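Local atomic coordinates of tryptophan--tRNA ligase (Pyrococcus horikoshii, PDB entry 3JXE), a protein that catalyses the ATP-dependent joining of L-tryptophan to its cognate tRNA, releasing AMP and diphosphate. Residues F25-L30 / F55-Y61; L138-G144 / R353-E358; T202-R208 / L231-T236; P259-I263 / K275-F279. All blocks are in the same frame, centred on the assembly; numbering follows the deposited sequence.

Contact 1. Residues F25-L30 / F55-Y61; sequences FGTSPL and FFSHRDY
S28 and H58 form an antiparallel hydrogen-bonded pair at the sheet's edge. H58 N donates to S28 O at 2.8 Å and S28 N to H58 O at 3.2 Å; two residues on, past the non-hydrogen-bonded P29-S57 pair, L30 N reaches F56 O at 2.9 Å. H58 O also accepts from S28 OG, above the carbonyl plane; with H58 CG between its backbone N and carbonyl carbon (chi1 84°), the imidazole turns one face to that hydroxyl. T27 OG1 and S57 OG share a 2.8 Å hydrogen bond, and S57 OG also bonds to H240. At the strand's end R59 NH2 donates to F25 O (2.9 Å), which lies 24° out of the guanidinium plane, while T27 CG2 covers one face of the group and D218 salt-bridges NH1. With R59 cut back to an alanine, F25 O would probably lose this donor and D218 its charged mate. Apolar contact is made by L30 CD1 against F55 CB (4.2 Å). Strand 28-29 borders 55-59, whose other neighbour is 237-241, with a classic beta bulge at F56 and S57 opposite H240; helix 32-42 packs on L30 and H58, helix 218-227 on F25 and T27.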
loop_
_atom_site.group_PDB
_atom_site.type_symbol
_atom_site.label_atom_id
_atom_site.label_comp_id
_atom_site.label_asym_id
_atom_site.label_seq_id
_atom_site.Cartn_x
_atom_site.Cartn_y
_atom_site.Cartn_z
ATOM N N PHE B 25 24.725 7.445 -12.072
ATOM C CA PHE B 25 23.406 7.792 -11.540
ATOM C C PHE B 25 22.831 9.060 -12.179
ATOM O O PHE B 25 21.638 9.344 -12.044
ATOM C CB PHE B 25 23.466 7.937 -10.013
ATOM C CG PHE B 25 23.382 6.628 -9.263
ATOM C CD1 PHE B 25 22.789 6.579 -8.008
ATOM C CD2 PHE B 25 23.884 5.447 -9.807
ATOM C CE1 PHE B 25 22.706 5.386 -7.302
ATOM C CE2 PHE B 25 23.800 4.245 -9.108
ATOM C CZ PHE B 25 23.210 4.218 -7.853
ATOM N N GLY B 26 23.686 9.811 -12.872
ATOM C CA GLY B 26 23.270 11.030 -13.560
ATOM C C GLY B 26 23.085 12.226 -12.646
ATOM O O GLY B 26 22.410 13.189 -13.004
ATOM N N THR B 27 23.688 12.162 -11.462
ATOM C CA THR B 27 23.644 13.265 -10.506
ATOM C C THR B 27 24.683 14.325 -10.874
ATOM O O THR B 27 25.480 14.128 -11.793
ATOM C CB THR B 27 23.885 12.776 -9.059
ATOM O OG1 THR B 27 25.209 12.239 -8.944
ATOM C CG2 THR B 27 22.871 11.709 -8.668
ATOM N N SER B 28 24.665 15.448 -10.162
ATOM C CA SER B 28 25.625 16.523 -10.397
ATOM C C SER B 28 26.470 16.796 -9.148
ATOM O O SER B 28 25.945 16.764 -8.033
ATOM C CB SER B 28 24.910 17.793 -10.867
ATOM O OG SER B 28 23.828 18.121 -10.013
ATOM N N PRO B 29 27.785 17.053 -9.332
ATOM C CA PRO B 29 28.698 17.301 -8.211
ATOM C C PRO B 29 28.352 18.564 -7.424
ATOM O O PRO B 29 27.958 19.575 -8.013
ATOM C CB PRO B 29 30.061 17.460 -8.895
ATOM C CG PRO B 29 29.745 17.855 -10.290
ATOM C CD PRO B 29 28.489 17.118 -10.627
ATOM N N LEU B 30 28.500 18.489 -6.103
ATOM C CA LEU B 30 28.213 19.609 -5.211
ATOM C C LEU B 30 29.346 20.629 -5.294
ATOM O O LEU B 30 30.326 20.547 -4.548
ATOM C CB LEU B 30 28.040 19.118 -3.770
ATOM C CG LEU B 30 26.867 19.631 -2.927
ATOM C CD1 LEU B 30 27.028 19.156 -1.490
ATOM C CD2 LEU B 30 26.718 21.149 -2.976
ATOM N N PHE B 55 29.390 15.133 1.930
ATOM C CA PHE B 55 28.324 15.295 0.960
ATOM C C PHE B 55 28.955 15.820 -0.325
ATOM O O PHE B 55 29.441 16.953 -0.377
ATOM C CB PHE B 55 27.249 16.245 1.485
ATOM C CG PHE B 55 26.263 15.589 2.407
ATOM C CD1 PHE B 55 26.570 15.382 3.748
ATOM C CD2 PHE B 55 25.023 15.173 1.933
ATOM C CE1 PHE B 55 25.656 14.772 4.604
ATOM C CE2 PHE B 55 24.101 14.563 2.778
ATOM C CZ PHE B 55 24.419 14.362 4.116
ATOM N N PHE B 56 28.957 14.976 -1.351
ATOM C CA PHE B 56 29.732 15.217 -2.565
ATOM C C PHE B 56 28.863 15.468 -3.793
ATOM O O PHE B 56 29.306 16.103 -4.752
ATOM C CB PHE B 56 30.666 14.030 -2.826
ATOM C CG PHE B 56 29.952 12.772 -3.253
ATOM C CD1 PHE B 56 30.049 12.318 -4.562
ATOM C CD2 PHE B 56 29.179 12.046 -2.348
ATOM C CE1 PHE B 56 29.393 11.160 -4.964
ATOM C CE2 PHE B 56 28.519 10.887 -2.742
ATOM C CZ PHE B 56 28.629 10.444 -4.053
ATOM N N SER B 57 27.633 14.961 -3.757
ATOM C CA SER B 57 26.731 15.022 -4.902
ATOM C C SER B 57 25.390 15.653 -4.537
ATOM O O SER B 57 24.985 15.644 -3.376
ATOM C CB SER B 57 26.520 13.621 -5.475
ATOM O OG SER B 57 25.630 13.652 -6.572
ATOM N N HIS B 58 24.708 16.199 -5.540
ATOM C CA HIS B 58 23.408 16.826 -5.330
ATOM C C HIS B 58 22.485 16.688 -6.541
ATOM O O HIS B 58 22.909 16.274 -7.622
ATOM C CB HIS B 58 23.575 18.307 -4.961
ATOM C CG HIS B 58 23.741 19.213 -6.142
ATOM N ND1 HIS B 58 24.960 19.434 -6.747
ATOM C CD2 HIS B 58 22.840 19.954 -6.831
ATOM C CE1 HIS B 58 24.803 20.270 -7.758
ATOM N NE2 HIS B 58 23.526 20.603 -7.829
ATOM N N ARG B 59 21.220 17.039 -6.334
ATOM C CA ARG B 59 20.239 17.171 -7.402
ATOM C C ARG B 59 19.404 18.413 -7.131
ATOM O O ARG B 59 18.842 18.551 -6.044
ATOM C CB ARG B 59 19.334 15.941 -7.467
ATOM C CG ARG B 59 19.911 14.776 -8.238
ATOM C CD ARG B 59 18.806 13.870 -8.739
ATOM N NE ARG B 59 19.179 13.202 -9.983
ATOM C CZ ARG B 59 19.482 11.912 -10.085
ATOM N NH1 ARG B 59 19.445 11.136 -9.017
ATOM N NH2 ARG B 59 19.812 11.396 -11.259
ATOM N N ASP B 60 19.346 19.320 -8.107
ATOM C CA ASP B 60 18.540 20.551 -8.018
ATOM C C ASP B 60 18.727 21.361 -6.729
ATOM O O ASP B 60 17.805 22.057 -6.288
ATOM C CB ASP B 60 17.048 20.239 -8.216
ATOM C CG ASP B 60 16.647 20.166 -9.678
ATOM O OD1 ASP B 60 17.516 20.326 -10.561
ATOM O OD2 ASP B 60 15.445 19.943 -9.940
ATOM N N TYR B 61 19.914 21.277 -6.130
ATOM C CA TYR B 61 20.186 21.989 -4.880
ATOM C C TYR B 61 20.288 23.501 -5.099
ATOM O O TYR B 61 19.956 24.288 -4.211
ATOM C CB TYR B 61 21.441 21.446 -4.188
ATOM C CG TYR B 61 21.666 22.033 -2.814
ATOM C CD1 TYR B 61 20.836 21.692 -1.748
ATOM C CD2 TYR B 61 22.702 22.935 -2.580
ATOM C CE1 TYR B 61 21.029 22.236 -0.488
ATOM C CE2 TYR B 61 22.905 23.480 -1.320
ATOM C CZ TYR B 61 22.064 23.126 -0.281
ATOM O OH TYR B 61 22.250 23.656 0.971
#

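Contact 2. Residues L138-G144 / R353-E358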
loop_
_atom_site.group_PDB
_atom_site.type_symbol
_atom_site.label_atom_id
_atom_site.label_comp_id
_atom_site.label_asym_id
_atom_site.label_seq_id
_atom_site.Cartn_x
_atom_site.Cartn_y
_atom_site.Cartn_z
ATOM N N LEU B 138 14.032 6.913 18.909
ATOM C CA LEU B 138 14.753 7.468 20.057
ATOM C C LEU B 138 16.097 8.062 19.641
ATOM O O LEU B 138 16.438 9.170 20.053
ATOM C CB LEU B 138 14.953 6.411 21.152
ATOM C CG LEU B 138 13.734 5.674 21.726
ATOM C CD1 LEU B 138 14.170 4.562 22.669
ATOM C CD2 LEU B 138 12.761 6.616 22.421
ATOM N N ASP B 139 16.841 7.327 18.816
ATOM C CA ASP B 139 18.115 7.802 18.276
ATOM C C ASP B 139 17.942 9.031 17.392
ATOM O O ASP B 139 18.754 9.959 17.442
ATOM C CB ASP B 139 18.801 6.698 17.477
ATOM C CG ASP B 139 19.315 5.583 18.353
ATOM O OD1 ASP B 139 18.707 4.491 18.333
ATOM O OD2 ASP B 139 20.321 5.802 19.068
ATOM N N ILE B 140 16.884 9.026 16.584
ATOM C CA ILE B 140 16.600 10.119 15.656
ATOM C C ILE B 140 16.161 11.383 16.402
ATOM O O ILE B 140 16.611 12.483 16.078
ATOM C CB ILE B 140 15.570 9.694 14.576
ATOM C CG1 ILE B 140 16.174 8.615 13.670
ATOM C CG2 ILE B 140 15.120 10.892 13.736
ATOM C CD1 ILE B 140 15.152 7.782 12.925
ATOM N N ILE B 141 15.305 11.217 17.410
ATOM C CA ILE B 141 14.880 12.336 18.257
ATOM C C ILE B 141 16.058 12.900 19.059
ATOM O O ILE B 141 16.121 14.105 19.314
ATOM C CB ILE B 141 13.705 11.947 19.194
ATOM C CG1 ILE B 141 12.459 11.602 18.372
ATOM C CG2 ILE B 141 13.386 13.081 20.176
ATOM C CD1 ILE B 141 11.277 11.144 19.195
ATOM N N ALA B 142 16.996 12.025 19.425
ATOM C CA ALA B 142 18.195 12.415 20.176
ATOM C C ALA B 142 19.096 13.412 19.439
ATOM O O ALA B 142 19.918 14.087 20.060
ATOM C CB ALA B 142 18.989 11.186 20.585
ATOM N N VAL B 143 18.941 13.498 18.119
ATOM C CA VAL B 143 19.700 14.455 17.314
ATOM C C VAL B 143 19.224 15.881 17.600
ATOM O O VAL B 143 20.026 16.818 17.627
ATOM C CB VAL B 143 19.606 14.141 15.800
ATOM C CG1 VAL B 143 20.552 15.028 15.000
ATOM C CG2 VAL B 143 19.927 12.679 15.540
ATOM N N GLY B 144 17.919 16.031 17.826
ATOM C CA GLY B 144 17.332 17.321 18.180
ATOM C C GLY B 144 16.769 18.079 16.994
ATOM O O GLY B 144 17.490 18.820 16.325
ATOM N N ARG B 353 21.017 12.017 25.577
ATOM C CA ARG B 353 19.893 12.650 24.881
ATOM C C ARG B 353 18.860 11.624 24.422
ATOM O O ARG B 353 17.688 11.951 24.225
ATOM C CB ARG B 353 20.396 13.459 23.681
ATOM C CG ARG B 353 21.408 14.544 24.036
ATOM C CD ARG B 353 21.798 15.385 22.833
ATOM N NE ARG B 353 20.730 16.303 22.440
ATOM C CZ ARG B 353 20.875 17.310 21.581
ATOM N NH1 ARG B 353 22.053 17.547 21.011
ATOM N NH2 ARG B 353 19.838 18.086 21.293
ATOM N N ARG B 354 19.315 10.384 24.259
ATOM C CA ARG B 354 18.471 9.267 23.855
ATOM C C ARG B 354 17.452 8.912 24.938
ATOM O O ARG B 354 16.329 8.512 24.631
ATOM C CB ARG B 354 19.347 8.056 23.541
ATOM C CG ARG B 354 18.713 7.019 22.650
ATOM C CD ARG B 354 19.643 5.834 22.466
ATOM N NE ARG B 354 19.051 4.811 21.609
ATOM C CZ ARG B 354 18.217 3.866 22.031
ATOM N NH1 ARG B 354 17.731 2.988 21.170
ATOM N NH2 ARG B 354 17.863 3.798 23.308
ATOM N N LYS B 355 17.852 9.056 26.200
ATOM C CA LYS B 355 16.964 8.783 27.329
ATOM C C LYS B 355 15.918 9.887 27.498
ATOM O O LYS B 355 14.769 9.611 27.850
ATOM C CB LYS B 355 17.764 8.593 28.620
ATOM C CG LYS B 355 16.975 7.914 29.733
ATOM C CD LYS B 355 17.772 7.831 31.023
ATOM C CE LYS B 355 16.943 7.195 32.128
ATOM N NZ LYS B 355 17.704 7.104 33.405
ATOM N N LYS B 356 16.328 11.130 27.247
ATOM C CA LYS B 356 15.424 12.283 27.280
ATOM C C LYS B 356 14.443 12.262 26.106
ATOM O O LYS B 356 13.358 12.846 26.181
ATOM C CB LYS B 356 16.219 13.592 27.265
ATOM C CG LYS B 356 16.904 13.930 28.580
ATOM C CD LYS B 356 17.526 15.319 28.533
ATOM C CE LYS B 356 18.057 15.735 29.897
ATOM N NZ LYS B 356 18.511 17.155 29.904
ATOM N N ALA B 357 14.843 11.581 25.032
ATOM C CA ALA B 357 14.047 11.463 23.810
ATOM C C ALA B 357 12.779 10.633 24.000
ATOM O O ALA B 357 11.805 10.812 23.267
ATOM C CB ALA B 357 14.894 10.877 22.692
ATOM N N GLU B 358 12.800 9.736 24.986
ATOM C CA GLU B 358 11.673 8.843 25.279
ATOM C C GLU B 358 10.395 9.609 25.605
ATOM O O GLU B 358 9.290 9.113 25.384
ATOM C CB GLU B 358 12.018 7.904 26.437
ATOM C CG GLU B 358 13.251 7.040 26.206
ATOM C CD GLU B 358 13.558 6.124 27.379
ATOM O OE1 GLU B 358 12.692 5.293 27.735
ATOM O OE2 GLU B 358 14.670 6.230 27.940
#
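Two helices meet, the C-terminal end of 126-141 in the class I catalytic domain and the long helix 332-367, where small alanine side chains let the backbones come close (CA atoms of A142 and R354 4.8 Å apart). A357 CB fits against L138 O (3.5 Å) and I141 CG2 (3.7 Å), while A142 CB rests on the backbone of R354. L138 CD2 touches E358 CG at 3.8 Å, and CD1 approaches R354 NH2. R354, with CG anti to the backbone N (chi1 -158°), runs extended to NE, with L138 CB above the centre of its guanidinium. NE then meets D139 OD2 at 3.0 Å in a salt bridge whose individual hydrogen bonds are weak, the carboxylate and guanidinium planes lying 59° apart. R353 lays one guanidinium face over A142 O without bonding to it. R354 also pairs with D135, and D139 OD2 with H350; two residues of helix 332-367 thus grip the buried D139 carboxylate, which probably offsets the cost of burying its charge.

Contact 3. Residues T202-R208 / L231-T236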
loop_
_atom_site.group_PDB
_atom_site.type_symbol
_atom_site.label_atom_id
_atom_site.label_comp_id
_atom_site.label_asym_id
_atom_site.label_seq_id
_atom_site.Cartn_x
_atom_site.Cartn_y
_atom_site.Cartn_z
ATOM N N THR B 202 7.579 12.858 -0.844
ATOM C CA THR B 202 7.961 14.048 -1.616
ATOM C C THR B 202 6.735 14.869 -2.023
ATOM O O THR B 202 6.864 16.011 -2.469
ATOM C CB THR B 202 8.789 13.701 -2.876
ATOM O OG1 THR B 202 8.045 12.809 -3.715
ATOM C CG2 THR B 202 10.113 13.058 -2.499
ATOM N N PHE B 203 5.552 14.281 -1.863
ATOM C CA PHE B 203 4.298 14.951 -2.188
ATOM C C PHE B 203 3.551 15.395 -0.928
ATOM O O PHE B 203 2.325 15.547 -0.949
ATOM C CB PHE B 203 3.399 14.045 -3.043
ATOM C CG PHE B 203 4.122 13.323 -4.151
ATOM C CD1 PHE B 203 4.877 14.024 -5.092
ATOM C CD2 PHE B 203 4.030 11.940 -4.266
ATOM C CE1 PHE B 203 5.542 13.356 -6.117
ATOM C CE2 PHE B 203 4.687 11.262 -5.288
ATOM C CZ PHE B 203 5.445 11.971 -6.216
ATOM N N PHE B 204 4.288 15.603 0.163
ATOM C CA PHE B 204 3.692 16.092 1.409
ATOM C C PHE B 204 3.261 17.549 1.286
ATOM O O PHE B 204 2.271 17.967 1.891
ATOM C CB PHE B 204 4.654 15.924 2.590
ATOM C CG PHE B 204 4.345 14.741 3.473
ATOM C CD1 PHE B 204 5.306 13.762 3.704
ATOM C CD2 PHE B 204 3.098 14.611 4.083
ATOM C CE1 PHE B 204 5.031 12.666 4.523
ATOM C CE2 PHE B 204 2.813 13.520 4.901
ATOM C CZ PHE B 204 3.781 12.545 5.122
ATOM N N GLU B 205 4.015 18.315 0.502
ATOM C CA GLU B 205 3.712 19.722 0.252
ATOM C C GLU B 205 3.869 20.068 -1.228
ATOM O O GLU B 205 4.525 19.340 -1.979
ATOM C CB GLU B 205 4.612 20.623 1.105
ATOM C CG GLU B 205 4.256 20.652 2.589
ATOM C CD GLU B 205 5.279 21.402 3.427
ATOM O OE1 GLU B 205 5.802 22.439 2.958
ATOM O OE2 GLU B 205 5.557 20.954 4.563
ATOM N N ARG B 206 3.264 21.181 -1.638
ATOM C CA ARG B 206 3.391 21.676 -3.009
ATOM C C ARG B 206 4.747 22.343 -3.243
ATOM O O ARG B 206 5.227 22.401 -4.375
ATOM C CB ARG B 206 2.250 22.638 -3.352
ATOM C CG ARG B 206 0.871 21.986 -3.421
ATOM C CD ARG B 206 0.708 21.136 -4.673
ATOM N NE ARG B 206 -0.490 20.299 -4.607
ATOM C CZ ARG B 206 -0.872 19.448 -5.556
ATOM N NH1 ARG B 206 -1.977 18.734 -5.395
ATOM N NH2 ARG B 206 -0.155 19.306 -6.666
ATOM N N LYS B 207 5.352 22.843 -2.166
ATOM C CA LYS B 207 6.724 23.355 -2.190
ATOM C C LYS B 207 7.671 22.218 -2.565
ATOM O O LYS B 207 7.334 21.048 -2.374
ATOM C CB LYS B 207 7.097 23.931 -0.820
ATOM C CG LYS B 207 6.177 25.060 -0.350
ATOM C CD LYS B 207 6.204 25.255 1.164
ATOM C CE LYS B 207 7.400 26.085 1.613
ATOM N NZ LYS B 207 7.293 26.484 3.046
ATOM N N ARG B 208 8.844 22.547 -3.105
ATOM C CA ARG B 208 9.785 21.504 -3.530
ATOM C C ARG B 208 10.539 20.852 -2.365
ATOM O O ARG B 208 10.735 21.465 -1.314
ATOM C CB ARG B 208 10.744 22.000 -4.620
ATOM C CG ARG B 208 11.726 23.074 -4.206
ATOM C CD ARG B 208 12.819 23.199 -5.256
ATOM N NE ARG B 208 12.309 23.737 -6.516
ATOM C CZ ARG B 208 12.657 23.294 -7.723
ATOM N NH1 ARG B 208 12.136 23.854 -8.806
ATOM N NH2 ARG B 208 13.512 22.286 -7.851
ATOM N N LEU B 231 2.445 14.608 -12.115
ATOM C CA LEU B 231 1.627 14.405 -10.921
ATOM C C LEU B 231 1.309 15.730 -10.227
ATOM O O LEU B 231 0.560 15.762 -9.246
ATOM C CB LEU B 231 2.313 13.439 -9.947
ATOM C CG LEU B 231 2.594 12.008 -10.420
ATOM C CD1 LEU B 231 3.549 11.316 -9.465
ATOM C CD2 LEU B 231 1.320 11.194 -10.599
ATOM N N GLY B 232 1.887 16.815 -10.740
ATOM C CA GLY B 232 1.598 18.164 -10.254
ATOM C C GLY B 232 2.493 18.637 -9.124
ATOM O O GLY B 232 2.085 19.473 -8.313
ATOM N N TYR B 233 3.712 18.105 -9.073
ATOM C CA TYR B 233 4.686 18.477 -8.049
ATOM C C TYR B 233 6.037 18.809 -8.674
ATOM O O TYR B 233 6.284 18.501 -9.842
ATOM C CB TYR B 233 4.847 17.347 -7.026
ATOM C CG TYR B 233 3.644 17.147 -6.130
ATOM C CD1 TYR B 233 2.592 16.313 -6.516
ATOM C CD2 TYR B 233 3.558 17.787 -4.894
ATOM C CE1 TYR B 233 1.485 16.127 -5.697
ATOM C CE2 TYR B 233 2.454 17.606 -4.067
ATOM C CZ TYR B 233 1.423 16.774 -4.475
ATOM O OH TYR B 233 0.329 16.590 -3.663
ATOM N N TYR B 234 6.904 19.450 -7.894
ATOM C CA TYR B 234 8.278 19.693 -8.318
ATOM C C TYR B 234 9.068 18.391 -8.266
ATOM O O TYR B 234 8.783 17.523 -7.436
ATOM C CB TYR B 234 8.951 20.721 -7.411
ATOM C CG TYR B 234 8.479 22.145 -7.599
ATOM C CD1 TYR B 234 7.507 22.695 -6.760
ATOM C CD2 TYR B 234 9.016 22.949 -8.607
ATOM C CE1 TYR B 234 7.074 24.013 -6.926
ATOM C CE2 TYR B 234 8.593 24.267 -8.782
ATOM C CZ TYR B 234 7.623 24.791 -7.939
ATOM O OH TYR B 234 7.202 26.090 -8.110
ATOM N N LYS B 235 10.055 18.253 -9.147
ATOM C CA LYS B 235 10.967 17.115 -9.065
ATOM C C LYS B 235 11.949 17.325 -7.919
ATOM O O LYS B 235 12.652 18.338 -7.866
ATOM C CB LYS B 235 11.673 16.828 -10.396
ATOM C CG LYS B 235 12.102 18.041 -11.193
ATOM C CD LYS B 235 12.405 17.645 -12.629
ATOM C CE LYS B 235 12.817 18.854 -13.452
ATOM N NZ LYS B 235 12.922 18.526 -14.901
ATOM N N THR B 236 11.965 16.361 -7.000
ATOM C CA THR B 236 12.670 16.484 -5.723
ATOM C C THR B 236 14.165 16.789 -5.851
ATOM O O THR B 236 14.846 16.284 -6.746
ATOM C CB THR B 236 12.455 15.237 -4.819
ATOM O OG1 THR B 236 12.970 15.498 -3.508
ATOM C CG2 THR B 236 13.135 13.992 -5.395
#
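R206 starts with CG beside its backbone N (chi1 -67°) and bends again at chi2 (-73°), a double turn that folds its guanidinium back over the Y233 ring. The two planes are within 5° of parallel with centres 4.2 Å apart, an offset stack with cation-pi character. The opposite face of Y233 is taken by F203: CB sits over the ring, 3.8 Å from its centroid in a CH-pi contact, and CD1 comes to 3.5 Å from Y233 CG. E205 O lies at the ring's edge, in its plane. F203 CZ continues to L231 CD1, 3.8 Å away. Replacing Y233 with an alanine would probably open a gap between F203 and R206 and leave the guanidinium less restrained. R206 NH2 also makes a weak hydrogen bond to G232 O (2.8 Å). R208 crosses Y234 at about a right angle, NH1 coming 3.3 Å from Y234 CD2, while its NE is salt-bridged to D67. Between the loops entering strands 209-214 and 237-241, the sandwiched Y233 contributes the largest single share; the cation of R206 is met by a pi face and one carbonyl, so electrostatics probably supplement a mainly dispersive contact.

Contact 4. Residues P259-I263 / K275-F279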
loop_
_atom_site.group_PDB
_atom_site.type_symbol
_atom_site.label_atom_id
_atom_site.label_comp_id
_atom_site.label_asym_id
_atom_site.label_seq_id
_atom_site.Cartn_x
_atom_site.Cartn_y
_atom_site.Cartn_z
ATOM N N PRO B 259 28.637 -6.590 12.752
ATOM C CA PRO B 259 28.560 -5.748 13.950
ATOM C C PRO B 259 29.918 -5.426 14.580
ATOM O O PRO B 259 30.056 -4.396 15.244
ATOM C CB PRO B 259 27.713 -6.586 14.917
ATOM C CG PRO B 259 27.851 -7.983 14.439
ATOM C CD PRO B 259 27.964 -7.885 12.954
ATOM N N GLU B 260 30.904 -6.294 14.363
ATOM C CA GLU B 260 32.228 -6.128 14.961
ATOM C C GLU B 260 33.026 -4.985 14.324
ATOM O O GLU B 260 33.989 -4.492 14.914
ATOM C CB GLU B 260 33.015 -7.440 14.894
ATOM C CG GLU B 260 34.037 -7.606 16.021
ATOM C CD GLU B 260 34.738 -8.962 16.013
ATOM O OE1 GLU B 260 34.429 -9.806 15.137
ATOM O OE2 GLU B 260 35.608 -9.180 16.892
ATOM N N THR B 261 32.617 -4.566 13.129
ATOM C CA THR B 261 33.272 -3.461 12.421
ATOM C C THR B 261 32.387 -2.213 12.356
ATOM O O THR B 261 32.699 -1.248 11.650
ATOM C CB THR B 261 33.705 -3.872 10.994
ATOM O OG1 THR B 261 32.575 -4.375 10.268
ATOM C CG2 THR B 261 34.797 -4.934 11.044
ATOM N N ALA B 262 31.288 -2.239 13.105
ATOM C CA ALA B 262 30.342 -1.132 13.140
ATOM C C ALA B 262 30.230 -0.529 14.537
ATOM O O ALA B 262 30.184 -1.251 15.535
ATOM C CB ALA B 262 28.976 -1.594 12.653
ATOM N N ILE B 263 30.191 0.799 14.597
ATOM C CA ILE B 263 29.942 1.504 15.849
ATOM C C ILE B 263 28.466 1.875 15.926
ATOM O O ILE B 263 28.010 2.810 15.261
ATOM C CB ILE B 263 30.825 2.777 16.003
ATOM C CG1 ILE B 263 32.313 2.458 15.800
ATOM C CG2 ILE B 263 30.576 3.450 17.354
ATOM C CD1 ILE B 263 32.926 1.475 16.803
ATOM N N LYS B 275 36.303 -2.969 20.137
ATOM C CA LYS B 275 36.207 -2.993 18.672
ATOM C C LYS B 275 37.410 -2.352 17.978
ATOM O O LYS B 275 37.873 -2.849 16.950
ATOM C CB LYS B 275 34.907 -2.339 18.197
ATOM C CG LYS B 275 33.692 -3.242 18.309
ATOM C CD LYS B 275 32.413 -2.516 17.931
ATOM C CE LYS B 275 31.196 -3.365 18.262
ATOM N NZ LYS B 275 29.919 -2.707 17.877
ATOM N N VAL B 276 37.909 -1.259 18.549
ATOM C CA VAL B 276 39.053 -0.544 17.981
ATOM C C VAL B 276 40.386 -1.207 18.361
ATOM O O VAL B 276 41.188 -1.520 17.480
ATOM C CB VAL B 276 39.042 0.959 18.361
ATOM C CG1 VAL B 276 40.250 1.679 17.778
ATOM C CG2 VAL B 276 37.758 1.623 17.882
ATOM N N TRP B 277 40.603 -1.427 19.662
ATOM C CA TRP B 277 41.829 -2.055 20.175
ATOM C C TRP B 277 42.140 -3.415 19.529
ATOM O O TRP B 277 43.298 -3.720 19.230
ATOM C CB TRP B 277 41.741 -2.290 21.691
ATOM C CG TRP B 277 41.733 -1.100 22.636
ATOM C CD1 TRP B 277 41.048 -1.016 23.820
ATOM C CD2 TRP B 277 42.460 0.132 22.514
ATOM N NE1 TRP B 277 41.289 0.188 24.430
ATOM C CE2 TRP B 277 42.150 0.914 23.653
ATOM C CE3 TRP B 277 43.330 0.658 21.551
ATOM C CZ2 TRP B 277 42.681 2.192 23.856
ATOM C CZ3 TRP B 277 43.862 1.929 21.755
ATOM C CH2 TRP B 277 43.533 2.680 22.899
ATOM N N LYS B 278 41.091 -4.218 19.331
ATOM C CA LYS B 278 41.196 -5.651 19.018
ATOM C C LYS B 278 41.869 -5.999 17.693
ATOM O O LYS B 278 42.522 -7.038 17.587
ATOM C CB LYS B 278 39.805 -6.292 19.055
ATOM C CG LYS B 278 39.784 -7.783 19.364
ATOM C CD LYS B 278 38.352 -8.314 19.452
ATOM C CE LYS B 278 37.657 -7.877 20.744
ATOM N NZ LYS B 278 36.193 -8.163 20.718
ATOM N N PHE B 279 41.700 -5.150 16.683
ATOM C CA PHE B 279 42.193 -5.476 15.345
ATOM C C PHE B 279 43.371 -4.628 14.877
ATOM O O PHE B 279 43.472 -3.445 15.210
ATOM C CB PHE B 279 41.051 -5.458 14.325
ATOM C CG PHE B 279 40.222 -6.714 14.332
ATOM C CD1 PHE B 279 39.142 -6.848 15.206
ATOM C CD2 PHE B 279 40.529 -7.771 13.477
ATOM C CE1 PHE B 279 38.374 -8.014 15.222
ATOM C CE2 PHE B 279 39.769 -8.942 13.483
ATOM C CZ PHE B 279 38.688 -9.064 14.358
#
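K275 NZ reaches two carbonyl oxygens of the 259-263 segment, P259 O and A262 O, and so ties helix 269-277 to the short 3-10 turn 259-261 that closely follows the KMSKS motif of this class I synthetase. The bond to A262 O is 2.8 Å long and almost straight on the carbonyl, with a C=O...N angle of 175°. The one to P259 O is longer, 3.1 Å, and NZ is tilted 26° from that carbonyl plane. D267 adds a salt bridge, giving the ammonium group three oxygen partners, two neutral and one charged, which would probably help compensate its positive charge. P259 O has a second donor inside its own segment, the weak bond from A262 N that belongs to the turn. The lysine chain is fully extended beyond CG, and on its way its methylenes graze the turn: CG passes E260 O at 3.6 Å, and CD lies 4.2 Å from I263 CD1, the two side chains running antiparallel alongside each other. I263 also touches I343 of helix 332-367, whose K336 donates to F279 O. The carboxylate of E260 is less firmly engaged. Its OE2 stands 4.0 Å from K278 NZ, opposite charges beyond salt-bridge distance. That same oxygen meets the edge of the F279 ring, in the ring plane and 3.4 Å from CE1, with the carboxylate turned 82° to the ring.

In the fold
Four contacts in one chain illustrate how chemistry follows place. Contact 2 is the most buried, joining helices through alanine packing and a charge network, whereas contacts 1, 3 and 4 are only partly buried. Contacts 1 and 3 concern the same mixed sheet: contact 1 builds its edge with backbone bonds, and contact 3 joins loops entering two inner strands through aromatic and guanidinium faces; they touch where D60 approaches R208 and K235. Contacts 2 and 4 share helix 332-367, which supplies a partner in one and a neighbour in the other, their nearest atoms about 9 Å apart. Contact 4, opposite contact 3 across the chain's centre, relies on a lysine holding carbonyls.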